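Local atomic coordinates of DNA-binding transcriptional repressor YiaJ (Escherichia coli, PDB entry 1YSQ), a protein that represses transcription of the yiaKLMNOPQRS operon, which may serve the use of 2,3-diketo-L-gulonate, and is seen here as its C-terminal IclR-type effector domain. Residues S33-D37 with H38-I42; T102-P105 with A106-E110; G161-N164 with L165-P168. One frame throughout, in Å; residues are numbered along the deposited sequence.

Contact 1: S33-D37 with H38-I42; sequences SREDD and HAILI. With PO4 (phosphate ion), chain D.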
ATOM      1  N   SER A  33       7.075  -5.116  -0.698  1.00 19.81           N
ATOM      2  CA  SER A  33       6.979  -6.500  -0.243  1.00 20.23           C
ATOM      3  C   SER A  33       6.775  -6.450   1.265  1.00 20.44           C
ATOM      4  O   SER A  33       6.987  -5.409   1.903  1.00 20.99           O
ATOM      5  CB  SER A  33       8.255  -7.287  -0.581  1.00 21.01           C
ATOM      6  OG  SER A  33       9.380  -6.693   0.072  1.00 23.19           O
ATOM      7  N   ARG A  34       6.316  -7.555   1.837  1.00 20.55           N
ATOM      8  CA  ARG A  34       6.250  -7.673   3.282  1.00 20.92           C
ATOM      9  C   ARG A  34       7.518  -8.301   3.837  1.00 21.68           C
ATOM     10  O   ARG A  34       7.993  -9.305   3.328  1.00 21.90           O
ATOM     11  CB  ARG A  34       5.036  -8.505   3.716  1.00 20.30           C
ATOM     12  CG  ARG A  34       4.700  -8.288   5.190  1.00 19.97           C
ATOM     13  CD  ARG A  34       3.895  -9.395   5.821  1.00 18.98           C
ATOM     14  NE  ARG A  34       3.699  -9.098   7.237  1.00 20.67           N
ATOM     15  CZ  ARG A  34       2.634  -9.452   7.948  1.00 21.99           C
ATOM     16  NH1 ARG A  34       1.636 -10.131   7.384  1.00 21.15           N
ATOM     17  NH2 ARG A  34       2.563  -9.113   9.227  1.00 20.79           N
ATOM     18  N   GLU A  35       8.068  -7.698   4.886  1.00 23.02           N
ATOM     19  CA  GLU A  35       9.135  -8.342   5.642  1.00 24.53           C
ATOM     20  C   GLU A  35       8.726  -8.368   7.105  1.00 24.23           C
ATOM     21  O   GLU A  35       9.146  -7.514   7.889  1.00 24.21           O
ATOM     22  CB  GLU A  35      10.462  -7.605   5.444  1.00 25.47           C
ATOM     23  CG  GLU A  35      11.650  -8.198   6.171  1.00 29.26           C
ATOM     24  CD  GLU A  35      12.942  -7.521   5.758  1.00 34.46           C
ATOM     25  OE1 GLU A  35      13.239  -6.403   6.253  1.00 34.77           O
ATOM     26  OE2 GLU A  35      13.645  -8.101   4.914  1.00 36.17           O
ATOM     27  N   ASP A  36       7.866  -9.329   7.455  1.00 23.80           N
ATOM     28  CA  ASP A  36       7.365  -9.453   8.836  1.00 23.73           C
ATOM     29  C   ASP A  36       6.637  -8.178   9.348  1.00 23.01           C
ATOM     30  O   ASP A  36       5.515  -7.906   8.927  1.00 22.78           O
ATOM     31  CB  ASP A  36       8.523  -9.863   9.759  1.00 24.15           C
ATOM     32  CG  ASP A  36       8.073 -10.271  11.149  1.00 25.63           C
ATOM     33  OD1 ASP A  36       6.845 -10.313  11.434  1.00 27.66           O
ATOM     34  OD2 ASP A  36       8.910 -10.549  12.036  1.00 24.97           O
ATOM     35  N   ASP A  37       7.270  -7.412  10.240  1.00 21.90           N
ATOM     36  CA  ASP A  37       6.632  -6.267  10.907  1.00 21.77           C
ATOM     37  C   ASP A  37       6.806  -4.905  10.218  1.00 21.44           C
ATOM     38  O   ASP A  37       6.545  -3.863  10.821  1.00 21.63           O
ATOM     39  CB  ASP A  37       7.076  -6.197  12.382  1.00 22.04           C
ATOM     40  CG  ASP A  37       8.519  -5.742  12.545  1.00 24.54           C
ATOM     41  OD1 ASP A  37       9.325  -5.937  11.610  1.00 25.70           O
ATOM     42  OD2 ASP A  37       8.929  -5.175  13.580  1.00 25.55           O
ATOM     43  N   HIS A  38       7.220  -4.923   8.950  1.00 21.21           N
ATOM     44  CA  HIS A  38       7.303  -3.722   8.123  1.00 22.05           C
ATOM     45  C   HIS A  38       7.033  -4.068   6.654  1.00 21.41           C
ATOM     46  O   HIS A  38       7.193  -5.220   6.237  1.00 22.10           O
ATOM     47  CB  HIS A  38       8.666  -3.007   8.288  1.00 22.17           C
ATOM     48  CG  HIS A  38       9.838  -3.927   8.190  1.00 26.64           C
ATOM     49  ND1 HIS A  38      10.159  -4.834   9.183  1.00 28.93           N
ATOM     50  CD2 HIS A  38      10.736  -4.125   7.196  1.00 28.69           C
ATOM     51  CE1 HIS A  38      11.208  -5.542   8.807  1.00 26.60           C
ATOM     52  NE2 HIS A  38      11.585  -5.124   7.613  1.00 28.70           N
ATOM     53  N   ALA A  39       6.612  -3.068   5.886  1.00 21.26           N
ATOM     54  CA  ALA A  39       6.609  -3.154   4.430  1.00 21.34           C
ATOM     55  C   ALA A  39       7.972  -2.626   3.955  1.00 22.28           C
ATOM     56  O   ALA A  39       8.538  -1.727   4.585  1.00 23.32           O
ATOM     57  CB  ALA A  39       5.447  -2.305   3.833  1.00 21.21           C
ATOM     58  N   ILE A  40       8.518  -3.208   2.888  1.00 21.98           N
ATOM     59  CA  ILE A  40       9.733  -2.672   2.268  1.00 21.24           C
ATOM     60  C   ILE A  40       9.354  -2.069   0.938  1.00 20.44           C
ATOM     61  O   ILE A  40       8.785  -2.752   0.076  1.00 19.83           O
ATOM     62  CB  ILE A  40      10.821  -3.741   2.039  1.00 21.19           C
ATOM     63  CG1 ILE A  40      11.112  -4.517   3.327  1.00 23.36           C
ATOM     64  CG2 ILE A  40      12.127  -3.061   1.497  1.00 21.87           C
ATOM     65  CD1 ILE A  40      12.188  -5.609   3.125  1.00 27.15           C
ATOM     66  N   LEU A  41       9.690  -0.795   0.760  1.00 19.99           N
ATOM     67  CA  LEU A  41       9.460  -0.147  -0.528  1.00 20.04           C
ATOM     68  C   LEU A  41      10.510  -0.594  -1.530  1.00 20.76           C
ATOM     69  O   LEU A  41      11.635  -0.096  -1.503  1.00 21.82           O
ATOM     70  CB  LEU A  41       9.441   1.385  -0.390  1.00 19.14           C
ATOM     71  CG  LEU A  41       8.919   2.134  -1.619  1.00 18.48           C
ATOM     72  CD1 LEU A  41       7.517   1.609  -1.999  1.00 15.96           C
ATOM     73  CD2 LEU A  41       8.856   3.628  -1.341  1.00 18.07           C
ATOM     74  N   ILE A  42      10.153  -1.534  -2.405  1.00 20.01           N
ATOM     75  CA  ILE A  42      11.142  -2.071  -3.350  1.00 20.04           C
ATOM     76  C   ILE A  42      11.175  -1.351  -4.686  1.00 19.67           C
ATOM     77  O   ILE A  42      12.108  -1.534  -5.469  1.00 19.83           O
ATOM     78  CB  ILE A  42      10.986  -3.605  -3.522  1.00 19.88           C
ATOM     79  CG1 ILE A  42       9.612  -3.964  -4.128  1.00 19.60           C
ATOM     80  CG2 ILE A  42      11.238  -4.305  -2.163  1.00 20.47           C
ATOM     81  CD1 ILE A  42       9.467  -5.449  -4.508  1.00 20.58           C
TER
HETATM   82  P   PO4 D 303       0.364 -11.620   4.308  1.00 34.06           P
HETATM   83  O1  PO4 D 303       1.165 -10.530   3.626  1.00 31.99           O
HETATM   84  O2  PO4 D 303      -0.983 -11.073   4.748  1.00 30.02           O
HETATM   85  O3  PO4 D 303       0.188 -12.794   3.366  1.00 31.33           O
HETATM   86  O4  PO4 D 303       1.146 -12.019   5.541  1.00 34.17           O
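Ser33 and Ile40 form a hydrogen-bonded antiparallel pair in a tight beta hairpin: Ser33 N gives to Ile40 O at 3.0 Å, and Ile40 N returns to Ser33 O. Next to it Arg34 and Ala39 make a non-hydrogen-bonded pair, and a type II' turn from Glu35 to His38 closes the hairpin, with Glu35 N on His38 O at 3.0 Å. Side-chain hydrogen bonds hold the imidazole of His38 from two sides. His38 NE2 gives a very short bond, 2.5 Å, to Glu35 OE1. His38 ND1 lies 2.8 Å from Asp37 OD1, which it meets from above the carboxylate plane; the two bonds fix the ring's rotation. Glu35 O sits over one ring face. In van der Waals contact, the methyl Ile40 CD1 lies against the carboxylate end of Glu35, 3.3 Å from Glu35 CD. On the other face the extended Arg34 side chain runs alongside the turn: Arg34 NE bonds in plane to a lone pair of Asp36 O at 2.8 Å, and NH1 weakly holds O4 of a phosphate ion, probably from the crystallisation liquor. The hairpin pairs strands 28-35 and 38-45; His61 of strand 61-63 stacks on His38, while Tyr81 of helix 79-88 bonds Asp36 OD1 and makes a cation-pi contact with Arg34.

Contact 2: T102-P105 with A106-E110; sequences TELP and AMFDE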
ATOM      1  N   THR A 102      -3.893   4.165  16.459  1.00 28.33           N
ATOM      2  CA  THR A 102      -3.007   3.767  17.560  1.00 28.99           C
ATOM      3  C   THR A 102      -3.632   2.795  18.567  1.00 29.58           C
ATOM      4  O   THR A 102      -2.914   2.236  19.407  1.00 29.07           O
ATOM      5  CB  THR A 102      -2.454   4.999  18.322  1.00 29.01           C
ATOM      6  OG1 THR A 102      -3.540   5.789  18.823  1.00 28.68           O
ATOM      7  CG2 THR A 102      -1.711   5.938  17.376  1.00 29.51           C
ATOM      8  N   GLU A 103      -4.951   2.603  18.477  1.00 30.06           N
ATOM      9  CA  GLU A 103      -5.694   1.723  19.372  1.00 30.90           C
ATOM     10  C   GLU A 103      -6.046   0.417  18.675  1.00 30.31           C
ATOM     11  O   GLU A 103      -6.528   0.413  17.532  1.00 29.99           O
ATOM     12  CB  GLU A 103      -6.981   2.404  19.873  1.00 31.59           C
ATOM     13  CG  GLU A 103      -6.784   3.821  20.396  1.00 35.93           C
ATOM     14  CD  GLU A 103      -8.105   4.529  20.710  1.00 43.22           C
ATOM     15  OE1 GLU A 103      -9.080   4.428  19.907  1.00 46.43           O
ATOM     16  OE2 GLU A 103      -8.171   5.198  21.771  1.00 45.00           O
ATOM     17  N   LEU A 104      -5.813  -0.691  19.374  1.00 29.65           N
ATOM     18  CA  LEU A 104      -6.060  -2.022  18.816  1.00 29.04           C
ATOM     19  C   LEU A 104      -7.498  -2.288  18.332  1.00 28.26           C
ATOM     20  O   LEU A 104      -7.684  -2.844  17.237  1.00 28.15           O
ATOM     21  CB  LEU A 104      -5.600  -3.106  19.802  1.00 29.31           C
ATOM     22  CG  LEU A 104      -5.609  -4.558  19.326  1.00 29.52           C
ATOM     23  CD1 LEU A 104      -4.827  -4.695  18.001  1.00 28.58           C
ATOM     24  CD2 LEU A 104      -5.038  -5.466  20.405  1.00 29.02           C
ATOM     25  N   PRO A 105      -8.518  -1.959  19.132  1.00 28.04           N
ATOM     26  CA  PRO A 105      -9.902  -2.182  18.678  1.00 27.14           C
ATOM     27  C   PRO A 105     -10.201  -1.447  17.369  1.00 26.26           C
ATOM     28  O   PRO A 105     -10.789  -2.051  16.478  1.00 25.01           O
ATOM     29  CB  PRO A 105     -10.747  -1.651  19.841  1.00 27.57           C
ATOM     30  CG  PRO A 105      -9.823  -1.811  21.046  1.00 28.42           C
ATOM     31  CD  PRO A 105      -8.473  -1.435  20.519  1.00 27.55           C
ATOM     32  N   ALA A 106      -9.796  -0.179  17.276  1.00 25.52           N
ATOM     33  CA  ALA A 106      -9.928   0.608  16.057  1.00 24.56           C
ATOM     34  C   ALA A 106      -9.193  -0.051  14.891  1.00 23.88           C
ATOM     35  O   ALA A 106      -9.708  -0.066  13.772  1.00 23.71           O
ATOM     36  CB  ALA A 106      -9.422   2.036  16.274  1.00 24.86           C
ATOM     37  N   MET A 107      -8.007  -0.609  15.151  1.00 22.98           N
ATOM     38  CA  MET A 107      -7.270  -1.266  14.077  1.00 22.18           C
ATOM     39  C   MET A 107      -8.001  -2.515  13.563  1.00 22.26           C
ATOM     40  O   MET A 107      -8.086  -2.735  12.346  1.00 21.38           O
ATOM     41  CB  MET A 107      -5.831  -1.610  14.469  1.00 21.82           C
ATOM     42  CG  MET A 107      -5.026  -2.248  13.291  1.00 19.46           C
ATOM     43  SD  MET A 107      -4.915  -1.326  11.706  1.00  7.25           S
ATOM     44  CE  MET A 107      -3.613  -0.206  12.135  1.00 19.90           C
ATOM     45  N   PHE A 108      -8.544  -3.315  14.476  1.00 22.16           N
ATOM     46  CA  PHE A 108      -9.276  -4.515  14.064  1.00 22.91           C
ATOM     47  C   PHE A 108     -10.483  -4.151  13.190  1.00 23.13           C
ATOM     48  O   PHE A 108     -10.786  -4.847  12.218  1.00 23.19           O
ATOM     49  CB  PHE A 108      -9.721  -5.341  15.286  1.00 23.48           C
ATOM     50  CG  PHE A 108      -8.708  -6.360  15.727  1.00 24.79           C
ATOM     51  CD1 PHE A 108      -8.222  -7.305  14.842  1.00 26.20           C
ATOM     52  CD2 PHE A 108      -8.232  -6.362  17.038  1.00 28.19           C
ATOM     53  CE1 PHE A 108      -7.282  -8.251  15.257  1.00 27.89           C
ATOM     54  CE2 PHE A 108      -7.290  -7.297  17.458  1.00 28.69           C
ATOM     55  CZ  PHE A 108      -6.822  -8.245  16.568  1.00 27.67           C
ATOM     56  N   ASP A 109     -11.164  -3.060  13.545  1.00 23.02           N
ATOM     57  CA  ASP A 109     -12.314  -2.589  12.771  1.00 23.84           C
ATOM     58  C   ASP A 109     -11.860  -2.228  11.368  1.00 22.80           C
ATOM     59  O   ASP A 109     -12.475  -2.617  10.381  1.00 22.46           O
ATOM     60  CB  ASP A 109     -12.926  -1.360  13.436  1.00 24.69           C
ATOM     61  CG  ASP A 109     -13.812  -1.709  14.621  1.00 30.23           C
ATOM     62  OD1 ASP A 109     -14.096  -2.917  14.850  1.00 35.00           O
ATOM     63  OD2 ASP A 109     -14.283  -0.825  15.376  1.00 34.21           O
ATOM     64  N   GLU A 110     -10.764  -1.478  11.301  1.00 22.06           N
ATOM     65  CA  GLU A 110     -10.154  -1.101  10.029  1.00 21.45           C
ATOM     66  C   GLU A 110      -9.750  -2.333   9.217  1.00 20.94           C
ATOM     67  O   GLU A 110     -10.013  -2.411   8.016  1.00 20.96           O
ATOM     68  CB  GLU A 110      -8.918  -0.230  10.293  1.00 22.20           C
ATOM     69  CG  GLU A 110      -8.059   0.019   9.054  1.00 22.90           C
ATOM     70  CD  GLU A 110      -8.447   1.279   8.298  1.00 27.39           C
ATOM     71  OE1 GLU A 110      -9.538   1.826   8.560  1.00 32.04           O
ATOM     72  OE2 GLU A 110      -7.661   1.738   7.430  1.00 25.94           O
TER
HETATM   73  O   HOH W   1     -10.163   1.824  19.669  1.00 35.76           O
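Leu104 turns CG away from its own backbone N (chi1 -172°), and Phe108, one helical turn on, has chi1 at -89°; together these settings lay the two side chains alongside each other, pointing the same way. Leu104 CD1 comes to 3.6 Å from Phe108 CE2, and Leu104 CG to 3.7 Å from that same ring carbon. The backbone beneath is the first turn of helix 104-117. Glu103, at the N-cap position, offers its carbonyl O to Met107 N, Leu104 O takes Phe108 N at 2.9 Å, and Pro105 O takes Asp109 N. Pro105 suits this place, since its ring nitrogen has no hydrogen to give and the first turn asks for none there. A water joins Glu103 to Ala106: it donates to Glu103 OE1 at 2.8 Å and weakly accepts from Ala106 N, so one first-turn N-H is reached by solvent and, through it, by an acidic side chain. Leu104 and Phe108 both touch Val82 of helix 79-88, and Met107 touches Trp86 of the same helix. Cutting Leu104 back to an alanine removes CG and both methyls from beside Phe108 CE2, which would probably open a gap there and leave the ring less restrained against turning. The chemistry is thus divided: apolar side chains join two helices, while carbonyls, a water and a carboxylate serve the helix start, where a negative charge is likely to be favourable.

Contact 3: G161-N164 with L165-P168; sequences GEKN and LLKP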
ATOM      1  N   GLY A 161     -11.917  11.061  -6.518  1.00 29.56           N
ATOM      2  CA  GLY A 161     -12.625   9.960  -5.890  1.00 29.46           C
ATOM      3  C   GLY A 161     -11.778   8.698  -5.725  1.00 29.12           C
ATOM      4  O   GLY A 161     -11.005   8.339  -6.639  1.00 28.39           O
ATOM      5  N   GLU A 162     -11.937   8.021  -4.587  1.00 28.56           N
ATOM      6  CA  GLU A 162     -11.180   6.792  -4.308  1.00 28.86           C
ATOM      7  C   GLU A 162     -11.515   5.678  -5.278  1.00 28.15           C
ATOM      8  O   GLU A 162     -10.613   5.036  -5.813  1.00 27.52           O
ATOM      9  CB  GLU A 162     -11.366   6.258  -2.873  1.00 29.65           C
ATOM     10  CG  GLU A 162     -10.486   5.027  -2.618  1.00 31.99           C
ATOM     11  CD  GLU A 162     -10.993   4.028  -1.586  1.00 36.60           C
ATOM     12  OE1 GLU A 162     -12.093   4.201  -1.020  1.00 38.97           O
ATOM     13  OE2 GLU A 162     -10.263   3.047  -1.321  1.00 36.97           O
ATOM     14  N   LYS A 163     -12.809   5.435  -5.481  1.00 27.95           N
ATOM     15  CA  LYS A 163     -13.233   4.343  -6.336  1.00 28.33           C
ATOM     16  C   LYS A 163     -12.797   4.575  -7.768  1.00 27.94           C
ATOM     17  O   LYS A 163     -12.455   3.627  -8.477  1.00 27.83           O
ATOM     18  CB  LYS A 163     -14.745   4.112  -6.231  1.00 29.23           C
ATOM     19  CG  LYS A 163     -15.189   3.480  -4.893  1.00 31.82           C
ATOM     20  CD  LYS A 163     -14.482   2.141  -4.595  1.00 37.34           C
ATOM     21  CE  LYS A 163     -15.051   1.432  -3.340  1.00 40.62           C
ATOM     22  NZ  LYS A 163     -14.021   1.153  -2.295  1.00 44.08           N
ATOM     23  N   ASN A 164     -12.792   5.840  -8.193  1.00 27.43           N
ATOM     24  CA  ASN A 164     -12.336   6.182  -9.531  1.00 27.31           C
ATOM     25  C   ASN A 164     -10.886   5.749  -9.763  1.00 27.33           C
ATOM     26  O   ASN A 164     -10.573   5.182 -10.811  1.00 27.38           O
ATOM     27  CB  ASN A 164     -12.514   7.679  -9.814  1.00 27.84           C
ATOM     28  CG  ASN A 164     -13.975   8.061 -10.032  1.00 29.09           C
ATOM     29  OD1 ASN A 164     -14.794   7.232 -10.441  1.00 33.76           O
ATOM     30  ND2 ASN A 164     -14.313   9.306  -9.737  1.00 27.03           N
ATOM     31  N   LEU A 165     -10.017   6.004  -8.783  1.00 25.72           N
ATOM     32  CA  LEU A 165      -8.610   5.634  -8.890  1.00 25.59           C
ATOM     33  C   LEU A 165      -8.375   4.161  -8.539  1.00 24.76           C
ATOM     34  O   LEU A 165      -7.437   3.535  -9.035  1.00 24.16           O
ATOM     35  CB  LEU A 165      -7.762   6.531  -7.985  1.00 25.95           C
ATOM     36  CG  LEU A 165      -7.403   7.914  -8.525  1.00 28.90           C
ATOM     37  CD1 LEU A 165      -6.752   8.746  -7.417  1.00 31.92           C
ATOM     38  CD2 LEU A 165      -6.462   7.813  -9.750  1.00 29.68           C
ATOM     39  N   LEU A 166      -9.234   3.608  -7.686  1.00 23.93           N
ATOM     40  CA  LEU A 166      -9.079   2.225  -7.259  1.00 23.84           C
ATOM     41  C   LEU A 166      -9.213   1.252  -8.435  1.00 23.73           C
ATOM     42  O   LEU A 166      -8.536   0.219  -8.493  1.00 23.58           O
ATOM     43  CB  LEU A 166     -10.076   1.897  -6.129  1.00 23.60           C
ATOM     44  CG  LEU A 166     -10.130   0.491  -5.546  1.00 24.58           C
ATOM     45  CD1 LEU A 166      -8.759   0.066  -5.040  1.00 22.55           C
ATOM     46  CD2 LEU A 166     -11.138   0.455  -4.399  1.00 24.97           C
ATOM     47  N   LYS A 167     -10.075   1.592  -9.388  1.00 23.34           N
ATOM     48  CA  LYS A 167     -10.271   0.716 -10.535  1.00 24.33           C
ATOM     49  C   LYS A 167      -8.984   0.375 -11.333  1.00 23.27           C
ATOM     50  O   LYS A 167      -8.671  -0.809 -11.457  1.00 23.28           O
ATOM     51  CB  LYS A 167     -11.396   1.212 -11.437  1.00 24.33           C
ATOM     52  CG  LYS A 167     -11.840   0.167 -12.440  1.00 28.22           C
ATOM     53  CD  LYS A 167     -12.974   0.696 -13.276  1.00 33.97           C
ATOM     54  CE  LYS A 167     -12.723   0.420 -14.736  1.00 36.53           C
ATOM     55  NZ  LYS A 167     -13.584  -0.702 -15.158  1.00 40.03           N
ATOM     56  N   PRO A 168      -8.254   1.353 -11.879  1.00 22.73           N
ATOM     57  CA  PRO A 168      -6.991   1.042 -12.575  1.00 22.38           C
ATOM     58  C   PRO A 168      -5.926   0.483 -11.629  1.00 21.99           C
ATOM     59  O   PRO A 168      -5.109  -0.339 -12.038  1.00 21.85           O
ATOM     60  CB  PRO A 168      -6.544   2.398 -13.160  1.00 22.92           C
ATOM     61  CG  PRO A 168      -7.286   3.429 -12.355  1.00 22.60           C
ATOM     62  CD  PRO A 168      -8.584   2.792 -11.954  1.00 23.28           C
TER
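Gly161 and Leu165 span the opening turn of helix 162-182, with Gly161 at the N-cap position between this helix and helix 154-160. Its positive phi of 97° calls for glycine, because a CB would be jammed against the carbonyl O of the preceding residue. Three carbonyls of the turn are used in succession. Gly161 O receives a weak bond from Leu165 N. Glu162 O receives Leu166 N at 2.7 Å, nearly in line with the carbonyl bond. Lys163 O receives Lys167 N at 3.3 Å, the donor standing well out of the carbonyl plane. The next step breaks the pattern, since Pro168 has no N-H for Asn164 O, and the helix is kinked there. With CG beside its own backbone N (chi1 -73°), Asn164 directs ND2 back to Val160 O, at the end of the preceding helix, which accepts its hydrogen bond. Among the charged groups, Lys163 NZ and Glu162 OE1 form a long salt bridge at 3.8 Å. Both side chains lie alongside Leu166, whose CD2 meets Lys163 NZ at 3.6 Å and also touches the aliphatic Lys163 CD. Leu165 and Leu166 pack on Ile133 of strand 130-137, so this turn seats the start of the long helix against the sheet; Pro168 reaches Leu21 of helix 8-25. In the place of the missing donor, Pro168 CD sits 3.3 Å from Asn164 O.

The three contacts follow one another along the chain without interleaving, all within the IclR-type effector domain, whose sequence family belongs to the GAF clan. Contact 1 is a hairpin of the six-stranded antiparallel sheet, whereas contacts 2 and 3 are the opening turns of helices 104-117 and 162-182. Centre to centre, contacts 1 and 2 are about 20 Å apart, 1 and 3 about 24 Å, and 2 and 3 about 25 Å. Contacts 1 and 3 lie on opposite sides of the chain's centre. They are thus separate local elements at the surface of one domain, related not by touch but through helix 79-88, which meets contacts 1 and 2, and the sheet, which links contact 1 to strand 130-137 beneath contact 3.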